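Local structure of dioxygenase (Pseudomonas brassicacearum, 5V2D) at residues E245-F250 with V281-G286; D290-K295 with F352-G357; N307-D312 with G382-H387; C346-T351 with V361-L366. The protein probably cleaves the central double bond of lignin-derived stilbenes with molecular oxygen at a non-haem iron centre, yielding two aldehydes. All coordinates share one frame; numbering follows the deposited sequence.

How the contacts relate
From the N terminus, contact 1 comes first and is complete before any other opens: it closes the loop between 245-250 and 281-286 inside one propeller blade. Contact 2 opens at 290-295, contact 3 at 307-312 and contact 4 at 346-351. Contact 2 then closes at 352-357, contact 4 at 361-366 and contact 3 at 382-387. Contact 2 therefore crosses both 3 and 4, whereas contact 4 nests within the loop of contact 3. Contacts 1 and 4 each lie within a single sheet. Contact 2 joins those two neighbouring sheets, and contact 3 ties the second sheet to the chain leading into the next one.

Contact 1: residues E245-F250 with V281-G286; sequences ERYVVF and VVPRNG
The two central strands of one antiparallel propeller blade, 247-252 and 276-283, pair here, with Tyr247 facing Pro283, Val248 facing Val282 and Val249 facing Val281. The axes of the paired segments approach to 4.6 Å, and their directions differ by 156°. Val248 and Val282 make the hydrogen-bonded pair: Val248 N donates to Val282 O at 2.9 Å, and Val282 N returns a bond to Val248 O at 3.0 Å. A third bond, from Arg284 N to Arg246 O at 2.9 Å, lies just beyond the paired residues.

On one face Val249 and Val281 lie side by side, pointing the same way, with their CG2 methyls 4.1 Å apart. On the other, Val248 CB rests 4.1 Å from Val282 CG1. The ring of Tyr247 slants across the proline, CE1 being 4.1 Å from Pro283 CG, and presents its edge to Val282 O.

Arg284 swings CG away from its own backbone N (chi1 -164°), which carries the side chain across Val248 at about a right angle, CG to Val248 CG2 4.1 Å. Its guanidinium then forms salt bridges to Glu217 and Asp192 and bonds the carbonyl of Thr244, while Arg246 pairs with Asp310 on the adjoining blade. A type I turn from Pro283 to Gly286 takes the chain out of the strand. Consecutive antiparallel strands in this order are the up-and-down blade of the carotenoid-oxygenase beta-propeller.

Contact 2: residues D290-K295 with F352-G357; sequences DVRWFK and FDLNSG
Phe294 and Phe352 supply the aromatic part of this contact, which sets strand 292-298, at the outer side of one propeller blade, against the end of strand 345-353 in the next. The edge of the Phe352 ring is directed at the face of Phe294, an edge-to-face pair with centroids 5.3 Å apart and planes at 61°. Phe352 CD2 is the leading atom, 3.7 Å from Phe294 CG. Phe352 CB adds a CH-pi contact, standing 4.1 Å from the centroid of the Phe294 ring and only 10° off its normal.

Apolar packing continues around the same ring. Leu354 CD1 meets Phe294 at the edge, in the ring plane, at 3.9 Å from CZ; the two side chains cross at about a right angle. The same methyl is 4.1 Å from Arg292 CB and also lies over one face of the guanidinium, toward its rim.

The polar part is a hydrogen bond from Arg292 NH1 to Leu354 O at 2.9 Å and 165°. It uses a carbonyl lone pair, and the acceptor lies almost in the guanidinium plane. Bends at chi2 and chi3 fold the arginine back so that it runs past Leu354 in the opposite direction. Arg292 is deposited in two conformers; the bond and guanidinium position describe one, and are less certain for it. The accepting type I turn, Asp353 to Ser356, also contains an Asx turn in which Asn355 N donates to Asp353 OD1 at 3.0 Å.

Aromatic and aliphatic packing from Phe294, Phe352 and Leu354 needs no exact polar geometry; the arginine-to-carbonyl bond beside it is probably less fixed.

Contact 3: residues N307-D312 with G382-H387; sequences NAFDED and GRQYAH
Residues 307-309 and chain 382-385 cross almost perpendicularly, at 99°, with Phe309 CA and Arg383 CA the nearest pair at 4.8 Å. Gly382 sits at positive phi, and its CA comes up to Ala308 O in a CA-H...O contact.

Asn307 reaches across with its amide. With CG turned opposite the backbone N (chi1 -161°), OD1 receives Gly382 N at 2.9 Å, on a lone pair in the carbonyl plane; Ala308 N adds a weak bond to the same oxygen. ND2 donates to the carbonyl of Tyr380, outside the two segments, and also lies over one face of the Tyr385 ring, 3.3 Å from CG. The amide is steeply inclined to that ring, their planes 77° apart, while Asn307 CB stands 3.6 Å from the ring centroid in a CH-pi contact.

The strand involved, 301-311, also carries the iron ligand His304, and the chain opposite leads into strand 387-392 of the next propeller blade; the crossing thus joins consecutive blades.

Phe309 is met by a different amide in a different way. Gln384 lays its group nearly flat over one ring face, with OE1 3.5 Å from Phe309 CZ. That oxygen also accepts Tyr385 N at 2.9 Å, a bond that helps fix the rotation of the stacked amide. Phe309 CD2 approaches the Tyr385 ring at its edge, 4.1 Å from CD2. A water accepts from Asp310 N at 3.0 Å and lies close to Gly382 O, which it may also bond, and Tyr385 OH is bonded to Asp318.

Contact 4: residues C346-T351 with V361-L366; sequences CLMRWT and VEPQPL
This is a hairpin contact at the border of an antiparallel propeller blade, where strand 345-353 receives the short outermost strand 364-365. Arg349 and Gln364 form its hydrogen-bonded pair: Arg349 N donates to Gln364 O at 2.8 Å, and Gln364 N returns to Arg349 O at 3.0 Å. Leu366 N extends the ladder to Leu347 O at 2.8 Å, a straight bond of 173°. At the other end a water accepts from Thr351 N.

The side chains on one flank centre on Trp350 and Pro363, which lie side by side. Trp350 holds CG opposite its carbonyl carbon (chi1 -61°), placing the indole beside the proline. Pro363 CB is 3.6 Å from the centroid of the six-membered ring and 2° off its normal, a CH-pi contact square over the face. Val361 CG2 touches the same indole at CE3, 3.7 Å away, and Met348 SD rests 3.8 Å from Pro363 CB. On the other flank Leu366 CD1 meets Leu347 CD2 at 3.9 Å. Arg349, whose CB also borders Leu366, sends its guanidinium on to a salt bridge with Asp318 of the adjacent strand. The hairpin forms the outer edge of the four-stranded antiparallel blade 301-311, 314-322, 345-353, 364-365, as in the carotenoid-oxygenase beta-propeller.

Contact 1: residues E245-F250 with V281-G286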
loop_
_atom_site.group_PDB
_atom_site.type_symbol
_atom_site.label_atom_id
_atom_site.label_comp_id
_atom_site.label_asym_id
_atom_site.label_seq_id
_atom_site.Cartn_x
_atom_site.Cartn_y
_atom_site.Cartn_z
ATOM N N GLU A 245 -0.103 17.120 13.082
ATOM C CA GLU A 245 -1.157 17.963 13.714
ATOM C C GLU A 245 -1.342 19.231 12.948
ATOM O O GLU A 245 -2.436 19.660 12.751
ATOM C CB GLU A 245 -0.774 18.307 15.172
ATOM C CG GLU A 245 -0.913 17.037 16.049
ATOM C CD GLU A 245 -0.208 17.127 17.407
ATOM O OE1 GLU A 245 1.079 17.331 17.495
ATOM O OE2 GLU A 245 -0.992 16.980 18.378
ATOM N N ARG A 246 -0.265 19.840 12.477
ATOM C CA ARG A 246 -0.339 21.120 11.811
ATOM C C ARG A 246 0.082 21.167 10.361
ATOM O O ARG A 246 -0.096 22.211 9.733
ATOM C CB ARG A 246 0.484 22.151 12.621
ATOM C CG ARG A 246 -0.214 22.534 13.955
ATOM C CD ARG A 246 0.803 23.040 14.948
ATOM N NE ARG A 246 1.662 21.958 15.477
ATOM C CZ ARG A 246 1.434 21.204 16.553
ATOM N NH1 ARG A 246 0.343 21.342 17.287
ATOM N NH2 ARG A 246 2.314 20.245 16.893
ATOM N N TYR A 247 0.673 20.090 9.817
ATOM C CA TYR A 247 1.214 20.142 8.458
ATOM C C TYR A 247 0.853 18.888 7.665
ATOM O O TYR A 247 0.498 17.852 8.220
ATOM C CB TYR A 247 2.732 20.269 8.459
ATOM C CG TYR A 247 3.159 21.579 9.018
ATOM C CD1 TYR A 247 3.139 22.736 8.249
ATOM C CD2 TYR A 247 3.505 21.677 10.363
ATOM C CE1 TYR A 247 3.434 23.946 8.800
ATOM C CE2 TYR A 247 3.819 22.912 10.942
ATOM C CZ TYR A 247 3.807 24.027 10.141
ATOM O OH TYR A 247 4.112 25.227 10.635
ATOM N N VAL A 248 0.968 19.016 6.352
ATOM C CA VAL A 248 0.863 17.915 5.407
ATOM C C VAL A 248 2.138 17.969 4.560
ATOM O O VAL A 248 2.589 19.035 4.214
ATOM C CB VAL A 248 -0.380 18.149 4.566
ATOM C CG1 VAL A 248 -0.464 17.182 3.423
ATOM C CG2 VAL A 248 -1.595 17.970 5.447
ATOM N N VAL A 249 2.712 16.811 4.220
ATOM C CA VAL A 249 3.899 16.700 3.395
ATOM C C VAL A 249 3.615 15.745 2.234
ATOM O O VAL A 249 3.156 14.606 2.458
ATOM C CB VAL A 249 5.080 16.150 4.196
ATOM C CG1 VAL A 249 6.330 16.063 3.323
ATOM C CG2 VAL A 249 5.322 17.032 5.413
ATOM N N PHE A 250 3.872 16.211 1.015
ATOM C CA PHE A 250 3.718 15.418 -0.223
ATOM C C PHE A 250 5.139 15.054 -0.722
ATOM O O PHE A 250 5.876 15.915 -1.169
ATOM C CB PHE A 250 3.111 16.256 -1.300
ATOM C CG PHE A 250 1.679 16.622 -1.077
ATOM C CD1 PHE A 250 1.324 17.530 -0.092
ATOM C CD2 PHE A 250 0.712 16.240 -2.021
ATOM C CE1 PHE A 250 -0.012 17.898 0.117
ATOM C CE2 PHE A 250 -0.663 16.628 -1.880
ATOM C CZ PHE A 250 -1.010 17.463 -0.797
ATOM N N VAL A 281 5.491 20.990 1.645
ATOM C CA VAL A 281 5.068 21.021 3.033
ATOM C C VAL A 281 4.141 22.200 3.175
ATOM O O VAL A 281 4.464 23.299 2.731
ATOM C CB VAL A 281 6.268 21.228 3.967
ATOM C CG1 VAL A 281 5.800 21.334 5.393
ATOM C CG2 VAL A 281 7.335 20.181 3.807
ATOM N N VAL A 282 2.935 21.949 3.639
ATOM C CA VAL A 282 1.950 22.972 3.722
ATOM C C VAL A 282 1.161 22.882 5.014
ATOM O O VAL A 282 0.884 21.778 5.478
ATOM C CB VAL A 282 1.028 22.906 2.487
ATOM C CG1 VAL A 282 0.211 21.630 2.394
ATOM C CG2 VAL A 282 0.120 24.111 2.474
ATOM N N PRO A 283 0.768 24.019 5.581
ATOM C CA PRO A 283 -0.107 23.899 6.760
ATOM C C PRO A 283 -1.401 23.223 6.448
ATOM O O PRO A 283 -2.014 23.448 5.385
ATOM C CB PRO A 283 -0.373 25.381 7.240
ATOM C CG PRO A 283 0.737 26.161 6.626
ATOM C CD PRO A 283 1.188 25.416 5.369
ATOM N N ARG A 284 -1.829 22.407 7.404
ATOM C CA ARG A 284 -2.973 21.586 7.255
ATOM C C ARG A 284 -4.262 22.373 7.054
ATOM O O ARG A 284 -5.192 21.937 6.365
ATOM C CB ARG A 284 -3.053 20.741 8.491
ATOM C CG ARG A 284 -3.964 19.566 8.330
ATOM C CD ARG A 284 -3.653 18.494 9.389
ATOM N NE ARG A 284 -4.938 17.894 9.781
ATOM C CZ ARG A 284 -5.116 17.060 10.763
ATOM N NH1 ARG A 284 -6.336 16.640 11.020
ATOM N NH2 ARG A 284 -4.091 16.664 11.525
ATOM N N ASN A 285 -4.307 23.570 7.615
ATOM C CA ASN A 285 -5.461 24.463 7.440
ATOM C C ASN A 285 -5.099 25.667 6.562
ATOM O O ASN A 285 -5.790 26.694 6.602
ATOM C CB ASN A 285 -5.947 24.935 8.851
ATOM C CG ASN A 285 -4.914 25.810 9.580
ATOM O OD1 ASN A 285 -3.721 25.925 9.200
ATOM N ND2 ASN A 285 -5.398 26.464 10.615
ATOM N N GLY A 286 -4.102 25.497 5.727
ATOM C CA GLY A 286 -3.535 26.597 4.959
ATOM C C GLY A 286 -4.104 26.709 3.551
ATOM O O GLY A 286 -5.197 26.174 3.222
#

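Contact 2: residues D290-K295 with F352-G357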
loop_
_atom_site.group_PDB
_atom_site.type_symbol
_atom_site.label_atom_id
_atom_site.label_comp_id
_atom_site.label_asym_id
_atom_site.label_seq_id
_atom_site.Cartn_x
_atom_site.Cartn_y
_atom_site.Cartn_z
ATOM N N ASP A 290 0.974 29.114 0.986
ATOM C CA ASP A 290 1.756 28.717 2.145
ATOM C C ASP A 290 2.672 27.512 1.839
ATOM O O ASP A 290 3.504 27.141 2.696
ATOM C CB ASP A 290 0.826 28.329 3.293
ATOM C CG ASP A 290 -0.199 29.469 3.708
ATOM O OD1 ASP A 290 0.241 30.606 3.745
ATOM O OD2 ASP A 290 -1.447 29.273 3.950
ATOM N N VAL A 291 2.549 26.912 0.650
ATOM C CA VAL A 291 3.327 25.736 0.357
ATOM C C VAL A 291 4.796 26.057 0.348
ATOM O O VAL A 291 5.162 27.045 -0.212
ATOM C CB VAL A 291 2.956 25.133 -1.013
ATOM C CG1 VAL A 291 3.936 24.004 -1.388
ATOM C CG2 VAL A 291 1.538 24.618 -0.974
ATOM N N ARG A 292 5.632 25.245 0.975
ATOM C CA ARG A 292 7.090 25.376 0.871
ATOM C C ARG A 292 7.678 24.115 0.290
ATOM O O ARG A 292 7.238 23.000 0.648
ATOM C CB ARG A 292 7.718 25.566 2.241
ATOM C CG ARG A 292 7.527 26.998 2.791
ATOM C CD ARG A 292 8.605 27.930 2.183
ATOM N NE ARG A 292 9.869 27.392 2.664
ATOM C CZ ARG A 292 10.266 27.521 3.920
ATOM N NH1 ARG A 292 9.532 28.199 4.836
ATOM N NH2 ARG A 292 11.384 26.933 4.246
ATOM N N TRP A 293 8.715 24.256 -0.536
ATOM C CA TRP A 293 9.353 23.115 -1.213
ATOM C C TRP A 293 10.717 22.790 -0.643
ATOM O O TRP A 293 11.518 23.712 -0.330
ATOM C CB TRP A 293 9.457 23.426 -2.690
ATOM C CG TRP A 293 8.064 23.426 -3.338
ATOM C CD1 TRP A 293 7.247 24.518 -3.519
ATOM C CD2 TRP A 293 7.356 22.308 -3.847
ATOM N NE1 TRP A 293 6.093 24.134 -4.097
ATOM C CE2 TRP A 293 6.122 22.789 -4.327
ATOM C CE3 TRP A 293 7.644 20.938 -3.959
ATOM C CZ2 TRP A 293 5.160 21.954 -4.931
ATOM C CZ3 TRP A 293 6.661 20.098 -4.577
ATOM C CH2 TRP A 293 5.461 20.623 -5.031
ATOM N N PHE A 294 11.001 21.509 -0.455
ATOM C CA PHE A 294 12.302 21.104 0.016
ATOM C C PHE A 294 12.817 20.051 -0.945
ATOM O O PHE A 294 12.016 19.272 -1.532
ATOM C CB PHE A 294 12.233 20.516 1.386
ATOM C CG PHE A 294 11.872 21.501 2.472
ATOM C CD1 PHE A 294 12.863 22.068 3.270
ATOM C CD2 PHE A 294 10.529 21.821 2.699
ATOM C CE1 PHE A 294 12.533 22.963 4.265
ATOM C CE2 PHE A 294 10.151 22.760 3.632
ATOM C CZ PHE A 294 11.158 23.312 4.472
ATOM N N LYS A 295 14.129 19.943 -1.074
ATOM C CA LYS A 295 14.780 19.036 -1.989
ATOM C C LYS A 295 15.721 18.103 -1.298
ATOM O O LYS A 295 16.630 18.538 -0.599
ATOM C CB LYS A 295 15.660 19.817 -2.961
ATOM C CG LYS A 295 14.882 20.651 -3.930
ATOM C CD LYS A 295 15.872 21.576 -4.662
ATOM C CE LYS A 295 15.470 21.858 -6.116
ATOM N NZ LYS A 295 15.962 23.226 -6.321
ATOM N N PHE A 352 12.158 18.756 8.101
ATOM C CA PHE A 352 11.863 19.898 7.240
ATOM C C PHE A 352 11.701 21.090 8.223
ATOM O O PHE A 352 10.705 21.198 8.930
ATOM C CB PHE A 352 10.585 19.695 6.414
ATOM C CG PHE A 352 10.630 18.477 5.550
ATOM C CD1 PHE A 352 10.011 17.302 5.969
ATOM C CD2 PHE A 352 11.400 18.423 4.426
ATOM C CE1 PHE A 352 10.023 16.178 5.174
ATOM C CE2 PHE A 352 11.442 17.293 3.639
ATOM C CZ PHE A 352 10.756 16.148 4.026
ATOM N N ASP A 353 12.722 21.931 8.250
ATOM C CA ASP A 353 12.775 23.066 9.167
ATOM C C ASP A 353 12.228 24.244 8.422
ATOM O O ASP A 353 12.928 24.781 7.496
ATOM C CB ASP A 353 14.200 23.329 9.627
ATOM C CG ASP A 353 14.280 24.455 10.709
ATOM O OD1 ASP A 353 13.268 25.184 10.971
ATOM O OD2 ASP A 353 15.325 24.462 11.396
ATOM N N LEU A 354 10.986 24.622 8.764
ATOM C CA LEU A 354 10.330 25.658 8.017
ATOM C C LEU A 354 10.997 27.085 8.234
ATOM O O LEU A 354 10.712 28.007 7.486
ATOM C CB LEU A 354 8.867 25.731 8.442
ATOM C CG LEU A 354 7.696 25.147 7.665
ATOM C CD1 LEU A 354 7.994 24.658 6.228
ATOM C CD2 LEU A 354 6.930 24.146 8.532
ATOM N N ASN A 355 11.776 27.194 9.306
ATOM C CA ASN A 355 12.445 28.502 9.641
ATOM C C ASN A 355 13.859 28.602 9.214
ATOM O O ASN A 355 14.637 29.420 9.724
ATOM C CB ASN A 355 12.409 28.689 11.137
ATOM C CG ASN A 355 11.008 28.819 11.615
ATOM O OD1 ASN A 355 10.212 29.442 10.901
ATOM N ND2 ASN A 355 10.667 28.123 12.692
ATOM N N SER A 356 14.271 27.720 8.360
ATOM C CA SER A 356 15.717 27.666 8.035
ATOM C C SER A 356 15.849 28.335 6.652
ATOM O O SER A 356 14.858 28.590 5.891
ATOM C CB SER A 356 16.219 26.239 8.105
ATOM O OG SER A 356 16.509 25.745 6.783
ATOM N N GLY A 357 17.078 28.652 6.333
ATOM C CA GLY A 357 17.385 29.230 5.003
ATOM C C GLY A 357 17.407 28.191 3.876
ATOM O O GLY A 357 17.299 28.539 2.758
#

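Contact 3: residues N307-D312 with G382-H387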
loop_
_atom_site.group_PDB
_atom_site.type_symbol
_atom_site.label_atom_id
_atom_site.label_comp_id
_atom_site.label_asym_id
_atom_site.label_seq_id
_atom_site.Cartn_x
_atom_site.Cartn_y
_atom_site.Cartn_z
ATOM N N ASN A 307 5.411 7.145 10.083
ATOM C CA ASN A 307 4.671 8.140 10.827
ATOM C C ASN A 307 5.353 9.485 10.631
ATOM O O ASN A 307 6.435 9.569 10.085
ATOM C CB ASN A 307 4.485 7.781 12.329
ATOM C CG ASN A 307 3.373 8.557 12.977
ATOM O OD1 ASN A 307 2.435 9.046 12.320
ATOM N ND2 ASN A 307 3.453 8.656 14.308
ATOM N N ALA A 308 4.706 10.545 11.074
ATOM C CA ALA A 308 5.219 11.915 11.003
ATOM C C ALA A 308 4.639 12.720 12.134
ATOM O O ALA A 308 3.584 12.401 12.647
ATOM C CB ALA A 308 4.802 12.541 9.663
ATOM N N PHE A 309 5.352 13.751 12.545
ATOM C CA PHE A 309 4.832 14.670 13.522
ATOM C C PHE A 309 5.551 15.991 13.356
ATOM O O PHE A 309 6.556 16.088 12.628
ATOM C CB PHE A 309 4.980 14.079 14.939
ATOM C CG PHE A 309 6.375 13.870 15.341
ATOM C CD1 PHE A 309 7.087 14.865 16.035
ATOM C CD2 PHE A 309 7.033 12.688 14.990
ATOM C CE1 PHE A 309 8.414 14.658 16.408
ATOM C CE2 PHE A 309 8.386 12.499 15.330
ATOM C CZ PHE A 309 9.064 13.505 16.031
ATOM N N ASP A 310 5.061 17.032 13.991
ATOM C CA ASP A 310 5.722 18.340 13.879
ATOM C C ASP A 310 5.850 18.954 15.275
ATOM O O ASP A 310 5.034 18.682 16.164
ATOM C CB ASP A 310 5.033 19.280 12.909
ATOM C CG ASP A 310 3.708 19.859 13.444
ATOM O OD1 ASP A 310 2.609 19.353 13.112
ATOM O OD2 ASP A 310 3.785 20.854 14.199
ATOM N N GLU A 311 6.865 19.781 15.433
ATOM C CA GLU A 311 7.071 20.441 16.719
ATOM C C GLU A 311 7.894 21.696 16.465
ATOM O O GLU A 311 8.927 21.663 15.774
ATOM C CB GLU A 311 7.829 19.517 17.660
ATOM C CG GLU A 311 7.759 20.025 19.073
ATOM C CD GLU A 311 8.728 19.321 20.040
ATOM O OE1 GLU A 311 9.267 18.208 19.741
ATOM O OE2 GLU A 311 8.961 19.930 21.118
ATOM N N ASP A 312 7.384 22.830 16.937
ATOM C CA ASP A 312 8.027 24.141 16.737
ATOM C C ASP A 312 8.120 24.461 15.265
ATOM O O ASP A 312 7.075 24.476 14.484
ATOM C CB ASP A 312 9.382 24.206 17.520
ATOM C CG ASP A 312 9.156 24.071 19.033
ATOM O OD1 ASP A 312 8.174 24.688 19.561
ATOM O OD2 ASP A 312 9.883 23.308 19.714
ATOM N N GLY A 382 0.408 10.906 13.124
ATOM C CA GLY A 382 0.499 12.353 13.150
ATOM C C GLY A 382 1.071 12.979 14.421
ATOM O O GLY A 382 1.209 14.207 14.485
ATOM N N ARG A 383 1.409 12.164 15.407
ATOM C CA ARG A 383 1.839 12.696 16.714
ATOM C C ARG A 383 3.207 12.103 17.037
ATOM O O ARG A 383 3.646 11.051 16.490
ATOM C CB ARG A 383 0.921 12.289 17.891
ATOM C CG ARG A 383 -0.570 12.187 17.712
ATOM C CD ARG A 383 -1.301 13.555 17.593
ATOM N NE ARG A 383 -1.900 13.739 16.237
ATOM C CZ ARG A 383 -3.093 14.276 15.939
ATOM N NH1 ARG A 383 -3.904 14.717 16.895
ATOM N NH2 ARG A 383 -3.473 14.408 14.662
ATOM N N GLN A 384 3.815 12.675 18.046
ATOM C CA GLN A 384 5.074 12.167 18.561
ATOM C C GLN A 384 4.853 10.702 18.962
ATOM O O GLN A 384 3.812 10.303 19.520
ATOM C CB GLN A 384 5.501 13.002 19.831
ATOM C CG GLN A 384 6.912 13.587 19.996
ATOM C CD GLN A 384 8.104 12.736 19.521
ATOM O OE1 GLN A 384 8.047 11.664 18.848
ATOM N NE2 GLN A 384 9.242 13.374 19.712
ATOM N N TYR A 385 5.815 9.875 18.682
ATOM C CA TYR A 385 5.652 8.450 18.792
ATOM C C TYR A 385 7.013 7.844 18.948
ATOM O O TYR A 385 7.988 8.496 18.648
ATOM C CB TYR A 385 4.917 7.885 17.539
ATOM C CG TYR A 385 5.803 7.618 16.368
ATOM C CD1 TYR A 385 5.951 6.347 15.888
ATOM C CD2 TYR A 385 6.482 8.665 15.695
ATOM C CE1 TYR A 385 6.777 6.081 14.784
ATOM C CE2 TYR A 385 7.317 8.419 14.623
ATOM C CZ TYR A 385 7.450 7.132 14.164
ATOM O OH TYR A 385 8.275 6.800 13.145
ATOM N N ALA A 386 7.056 6.579 19.372
ATOM C CA ALA A 386 8.308 5.894 19.641
ATOM C C ALA A 386 8.442 4.461 19.160
ATOM O O ALA A 386 9.435 3.800 19.489
ATOM C CB ALA A 386 8.606 5.936 21.158
ATOM N N HIS A 387 7.433 3.969 18.433
ATOM C CA HIS A 387 7.425 2.577 17.998
ATOM C C HIS A 387 6.943 2.396 16.561
ATOM O O HIS A 387 6.072 3.103 16.136
ATOM C CB HIS A 387 6.473 1.797 18.902
ATOM C CG HIS A 387 6.878 1.809 20.340
ATOM N ND1 HIS A 387 7.700 0.832 20.868
ATOM C CD2 HIS A 387 6.594 2.679 21.351
ATOM C CE1 HIS A 387 7.999 1.173 22.115
ATOM N NE2 HIS A 387 7.278 2.240 22.457
HETATM O O HOH W 1 2.322 16.553 14.990
#

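Contact 4: residues C346-T351 with V361-L366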
loop_
_atom_site.group_PDB
_atom_site.type_symbol
_atom_site.label_atom_id
_atom_site.label_comp_id
_atom_site.label_asym_id
_atom_site.label_seq_id
_atom_site.Cartn_x
_atom_site.Cartn_y
_atom_site.Cartn_z
ATOM N N CYS A 346 17.106 1.841 3.872
ATOM C CA CYS A 346 16.887 1.717 5.297
ATOM C C CYS A 346 15.755 2.690 5.689
ATOM O O CYS A 346 15.343 3.511 4.868
ATOM C CB CYS A 346 18.250 2.041 6.048
ATOM S SG CYS A 346 18.716 3.787 5.862
ATOM N N LEU A 347 15.246 2.549 6.902
ATOM C CA LEU A 347 14.320 3.503 7.486
ATOM C C LEU A 347 15.064 4.803 7.786
ATOM O O LEU A 347 16.142 4.779 8.395
ATOM C CB LEU A 347 13.670 2.942 8.776
ATOM C CG LEU A 347 12.475 3.759 9.285
ATOM C CD1 LEU A 347 11.223 3.626 8.412
ATOM C CD2 LEU A 347 12.185 3.340 10.693
ATOM N N MET A 348 14.494 5.929 7.369
ATOM C CA MET A 348 15.072 7.251 7.579
ATOM C C MET A 348 14.112 8.255 8.144
ATOM O O MET A 348 12.884 8.119 8.030
ATOM C CB MET A 348 15.585 7.788 6.240
ATOM C CG MET A 348 16.428 6.785 5.536
ATOM S SD MET A 348 17.899 7.262 4.691
ATOM C CE MET A 348 18.812 7.636 6.078
ATOM N N ARG A 349 14.675 9.295 8.764
ATOM C CA ARG A 349 13.907 10.418 9.254
ATOM C C ARG A 349 14.307 11.618 8.416
ATOM O O ARG A 349 15.495 11.971 8.357
ATOM C CB ARG A 349 14.172 10.727 10.698
ATOM C CG ARG A 349 13.481 12.007 11.193
ATOM C CD ARG A 349 13.410 12.079 12.727
ATOM N NE ARG A 349 12.423 11.100 13.198
ATOM C CZ ARG A 349 12.110 10.849 14.452
ATOM N NH1 ARG A 349 12.674 11.610 15.425
ATOM N NH2 ARG A 349 11.169 9.941 14.721
ATOM N N TRP A 350 13.319 12.264 7.821
ATOM C CA TRP A 350 13.509 13.577 7.192
ATOM C C TRP A 350 13.065 14.661 8.180
ATOM O O TRP A 350 12.054 14.509 8.874
ATOM C CB TRP A 350 12.617 13.692 5.976
ATOM C CG TRP A 350 12.863 12.714 4.919
ATOM C CD1 TRP A 350 12.213 11.560 4.753
ATOM C CD2 TRP A 350 13.703 12.879 3.780
ATOM N NE1 TRP A 350 12.649 10.932 3.604
ATOM C CE2 TRP A 350 13.536 11.745 2.971
ATOM C CE3 TRP A 350 14.607 13.869 3.370
ATOM C CZ2 TRP A 350 14.251 11.535 1.811
ATOM C CZ3 TRP A 350 15.337 13.642 2.196
ATOM C CH2 TRP A 350 15.145 12.516 1.436
ATOM N N THR A 351 13.786 15.788 8.206
ATOM C CA THR A 351 13.474 16.910 9.055
ATOM C C THR A 351 13.339 18.154 8.130
ATOM O O THR A 351 14.292 18.469 7.358
ATOM C CB THR A 351 14.646 17.132 10.008
ATOM O OG1 THR A 351 14.775 15.966 10.858
ATOM C CG2 THR A 351 14.372 18.369 10.921
ATOM N N VAL A 361 17.683 18.984 1.991
ATOM C CA VAL A 361 17.535 18.098 3.160
ATOM C C VAL A 361 18.230 16.813 2.849
ATOM O O VAL A 361 18.248 16.323 1.688
ATOM C CB VAL A 361 16.041 17.798 3.527
ATOM C CG1 VAL A 361 15.358 19.046 4.063
ATOM C CG2 VAL A 361 15.230 17.367 2.312
ATOM N N GLU A 362 18.809 16.260 3.898
ATOM C CA GLU A 362 19.333 14.945 3.878
ATOM C C GLU A 362 18.615 14.069 4.919
ATOM O O GLU A 362 18.417 14.489 6.037
ATOM C CB GLU A 362 20.837 14.986 4.040
ATOM C CG GLU A 362 21.412 15.100 2.618
ATOM C CD GLU A 362 22.894 15.333 2.550
ATOM O OE1 GLU A 362 23.670 14.750 3.353
ATOM O OE2 GLU A 362 23.275 16.113 1.658
ATOM N N PRO A 363 18.283 12.846 4.509
ATOM C CA PRO A 363 17.606 11.959 5.424
ATOM C C PRO A 363 18.629 11.314 6.387
ATOM O O PRO A 363 19.774 11.146 6.010
ATOM C CB PRO A 363 17.009 10.907 4.448
ATOM C CG PRO A 363 18.011 10.835 3.318
ATOM C CD PRO A 363 18.453 12.248 3.145
ATOM N N GLN A 364 18.218 11.019 7.605
ATOM C CA GLN A 364 19.068 10.441 8.659
ATOM C C GLN A 364 18.584 9.054 8.987
ATOM O O GLN A 364 17.391 8.854 9.173
ATOM C CB GLN A 364 19.084 11.343 9.927
ATOM C CG GLN A 364 19.555 12.798 9.631
ATOM C CD GLN A 364 20.961 12.868 8.937
ATOM O OE1 GLN A 364 21.895 12.182 9.343
ATOM N NE2 GLN A 364 21.083 13.663 7.864
ATOM N N PRO A 365 19.494 8.107 9.090
ATOM C CA PRO A 365 19.050 6.730 9.286
ATOM C C PRO A 365 18.495 6.444 10.647
ATOM O O PRO A 365 18.972 6.942 11.638
ATOM C CB PRO A 365 20.326 5.873 9.023
ATOM C CG PRO A 365 21.486 6.791 9.132
ATOM C CD PRO A 365 20.963 8.215 8.910
ATOM N N LEU A 366 17.436 5.654 10.682
ATOM C CA LEU A 366 16.869 5.149 11.888
ATOM C C LEU A 366 17.085 3.639 12.022
ATOM O O LEU A 366 16.852 3.097 13.087
ATOM C CB LEU A 366 15.376 5.429 11.869
ATOM C CG LEU A 366 14.894 6.842 11.808
ATOM C CD1 LEU A 366 13.375 6.919 11.728
ATOM C CD2 LEU A 366 15.361 7.579 13.096
HETATM O O HOH W 2 16.462 15.701 6.892
#